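Local coordinates for enhancer of mRNA-decapping protein 3 (Homo sapiens, PDB 2VC8) that binds single-stranded RNA and promotes mRNA decapping and degradation, through a complex in which it directly contacts DCP1A and DDX6, at residues G21-R26 / V54-G59. Sequence-based numbering, arbitrary orientation.
Sequences GVYQGR and VTFRAG
Tyr23 and Phe56 meet ring against ring near the centre of the LSm domain, each pointing from its own strand toward the other; Phe56 is the buried partner, Tyr23 the more open one. The nearest backbone approach, Tyr23 CA to Val54 CA at 9.1 Å, is too wide for strand pairing, so the contact is made by side chains alone. Along Tyr23, CB already touches the far end of the other ring, lying 3.7 Å from Phe56 CZ. Next, Tyr23 CG makes the closest approach of the contact, 3.6 Å to Phe56 CZ. The ring then divides: Tyr23 CD1 turns to Phe56 CE2 at 3.7 Å, while Tyr23 CD2 keeps a looser 4.0 Å to Phe56 CZ. Farther out, Tyr23 CE1 is 4.1 Å from Phe56 CE2, and CZ and OH extend away from the phenylalanine. Phe56 CE2 thus sits over one face of the tyrosine, displaced toward its rim. The planes are inclined at 50° with centroids 5.2 Å apart, an oblique pairing. Phe56 CG stands anti to its carbonyl carbon (chi1 -55°), which carries CZ and CE2 inward to the base of the tyrosine. Ile14, Ile37 and Leu39 also pack on Phe56, and the Tyr23 ring stacks with His44. The pair joins strands 22-31 and 53-57, which are not paired with each other, across the curled antiparallel sheet of this divergent Sm fold. An alanine in place of Tyr23 would keep CB near Phe56 CZ but would probably leave the CE2 side of the phenylalanine without its aromatic cover and His44 without its stacking partner. With only carbon atoms meeting, the contact implies cohesion by dispersion and burial of apolar surface rather than by directional bonds.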
loop_
_atom_site.group_PDB
_atom_site.type_symbol
_atom_site.label_atom_id
_atom_site.label_comp_id
_atom_site.label_asym_id
_atom_site.label_seq_id
_atom_site.Cartn_x
_atom_site.Cartn_y
_atom_site.Cartn_z
ATOM N N GLY A 21 -2.747 10.103 7.510
ATOM C CA GLY A 21 -1.969 10.624 6.387
ATOM C C GLY A 21 -1.616 9.553 5.345
ATOM O O GLY A 21 -2.381 8.617 5.102
ATOM N N VAL A 22 -0.468 9.765 4.684
ATOM C CA VAL A 22 -0.183 9.139 3.422
ATOM C C VAL A 22 0.991 8.187 3.608
ATOM O O VAL A 22 2.006 8.524 4.287
ATOM C CB VAL A 22 0.123 10.177 2.354
ATOM C CG1 VAL A 22 0.518 9.557 1.033
ATOM C CG2 VAL A 22 -1.112 11.070 2.168
ATOM N N TYR A 23 0.876 6.989 3.049
ATOM C CA TYR A 23 1.918 5.952 3.072
ATOM C C TYR A 23 2.235 5.561 1.655
ATOM O O TYR A 23 1.295 5.391 0.852
ATOM C CB TYR A 23 1.441 4.742 3.891
ATOM C CG TYR A 23 1.187 5.107 5.320
ATOM C CD1 TYR A 23 0.009 5.747 5.668
ATOM C CD2 TYR A 23 2.139 4.912 6.293
ATOM C CE1 TYR A 23 -0.261 6.186 6.927
ATOM C CE2 TYR A 23 1.860 5.343 7.637
ATOM C CZ TYR A 23 0.683 6.010 7.870
ATOM O OH TYR A 23 0.448 6.438 9.145
ATOM N N GLN A 24 3.514 5.391 1.346
ATOM C CA GLN A 24 3.887 4.987 0.014
ATOM C C GLN A 24 4.763 3.725 0.072
ATOM O O GLN A 24 5.583 3.585 0.961
ATOM C CB GLN A 24 4.658 6.078 -0.727
ATOM C CG GLN A 24 3.980 7.426 -0.673
ATOM C CD GLN A 24 4.491 8.411 -1.695
ATOM O OE1 GLN A 24 5.663 8.404 -2.041
ATOM N NE2 GLN A 24 3.615 9.294 -2.148
ATOM N N GLY A 25 4.546 2.793 -0.838
ATOM C CA GLY A 25 5.329 1.570 -0.849
ATOM C C GLY A 25 4.897 0.573 -1.852
ATOM O O GLY A 25 3.869 0.720 -2.504
ATOM N N ARG A 26 5.681 -0.460 -2.002
ATOM C CA ARG A 26 5.276 -1.601 -2.762
ATOM C C ARG A 26 4.167 -2.430 -2.123
ATOM O O ARG A 26 4.259 -2.765 -0.945
ATOM C CB ARG A 26 6.538 -2.442 -2.970
ATOM C CG ARG A 26 6.260 -3.749 -3.689
ATOM C CD ARG A 26 6.531 -3.731 -5.079
ATOM N NE ARG A 26 7.934 -3.426 -5.356
ATOM C CZ ARG A 26 8.338 -3.031 -6.554
ATOM N NH1 ARG A 26 7.479 -2.894 -7.564
ATOM N NH2 ARG A 26 9.597 -2.730 -6.749
ATOM N N VAL A 54 3.007 -2.724 6.654
ATOM C CA VAL A 54 1.790 -2.102 7.221
ATOM C C VAL A 54 0.605 -2.478 6.364
ATOM O O VAL A 54 0.719 -2.418 5.132
ATOM C CB VAL A 54 1.917 -0.557 7.340
ATOM C CG1 VAL A 54 0.589 0.021 7.973
ATOM C CG2 VAL A 54 3.131 -0.117 8.179
ATOM N N THR A 55 -0.488 -2.864 7.024
ATOM C CA THR A 55 -1.644 -3.382 6.341
ATOM C C THR A 55 -2.853 -2.466 6.624
ATOM O O THR A 55 -3.144 -2.149 7.792
ATOM C CB THR A 55 -1.921 -4.811 6.750
ATOM O OG1 THR A 55 -0.791 -5.626 6.305
ATOM C CG2 THR A 55 -3.227 -5.337 6.202
ATOM N N PHE A 56 -3.495 -2.048 5.532
ATOM C CA PHE A 56 -4.572 -1.064 5.566
ATOM C C PHE A 56 -5.855 -1.701 5.109
ATOM O O PHE A 56 -5.841 -2.465 4.163
ATOM C CB PHE A 56 -4.223 0.078 4.599
ATOM C CG PHE A 56 -2.876 0.720 4.853
ATOM C CD1 PHE A 56 -1.686 0.222 4.296
ATOM C CD2 PHE A 56 -2.815 1.788 5.654
ATOM C CE1 PHE A 56 -0.492 0.837 4.568
ATOM C CE2 PHE A 56 -1.591 2.418 5.942
ATOM C CZ PHE A 56 -0.449 1.943 5.372
ATOM N N ARG A 57 -6.986 -1.316 5.710
ATOM C CA ARG A 57 -8.275 -1.700 5.144
ATOM C C ARG A 57 -8.600 -0.804 3.982
ATOM O O ARG A 57 -8.513 0.435 4.087
ATOM C CB ARG A 57 -9.360 -1.622 6.201
ATOM C CG ARG A 57 -9.212 -2.523 7.390
ATOM C CD ARG A 57 -10.473 -2.481 8.325
ATOM N NE ARG A 57 -10.682 -1.119 8.825
ATOM C CZ ARG A 57 -11.759 -0.686 9.483
ATOM N NH1 ARG A 57 -12.777 -1.499 9.780
ATOM N NH2 ARG A 57 -11.800 0.570 9.874
ATOM N N ALA A 58 -9.100 -1.401 2.908
ATOM C CA ALA A 58 -9.442 -0.623 1.714
ATOM C C ALA A 58 -10.474 0.460 2.017
ATOM O O ALA A 58 -10.399 1.545 1.482
ATOM C CB ALA A 58 -9.976 -1.530 0.611
ATOM N N GLY A 59 -11.342 0.163 2.965
ATOM C CA GLY A 59 -12.379 1.075 3.392
ATOM C C GLY A 59 -11.923 2.279 4.140
ATOM O O GLY A 59 -12.710 3.237 4.356
#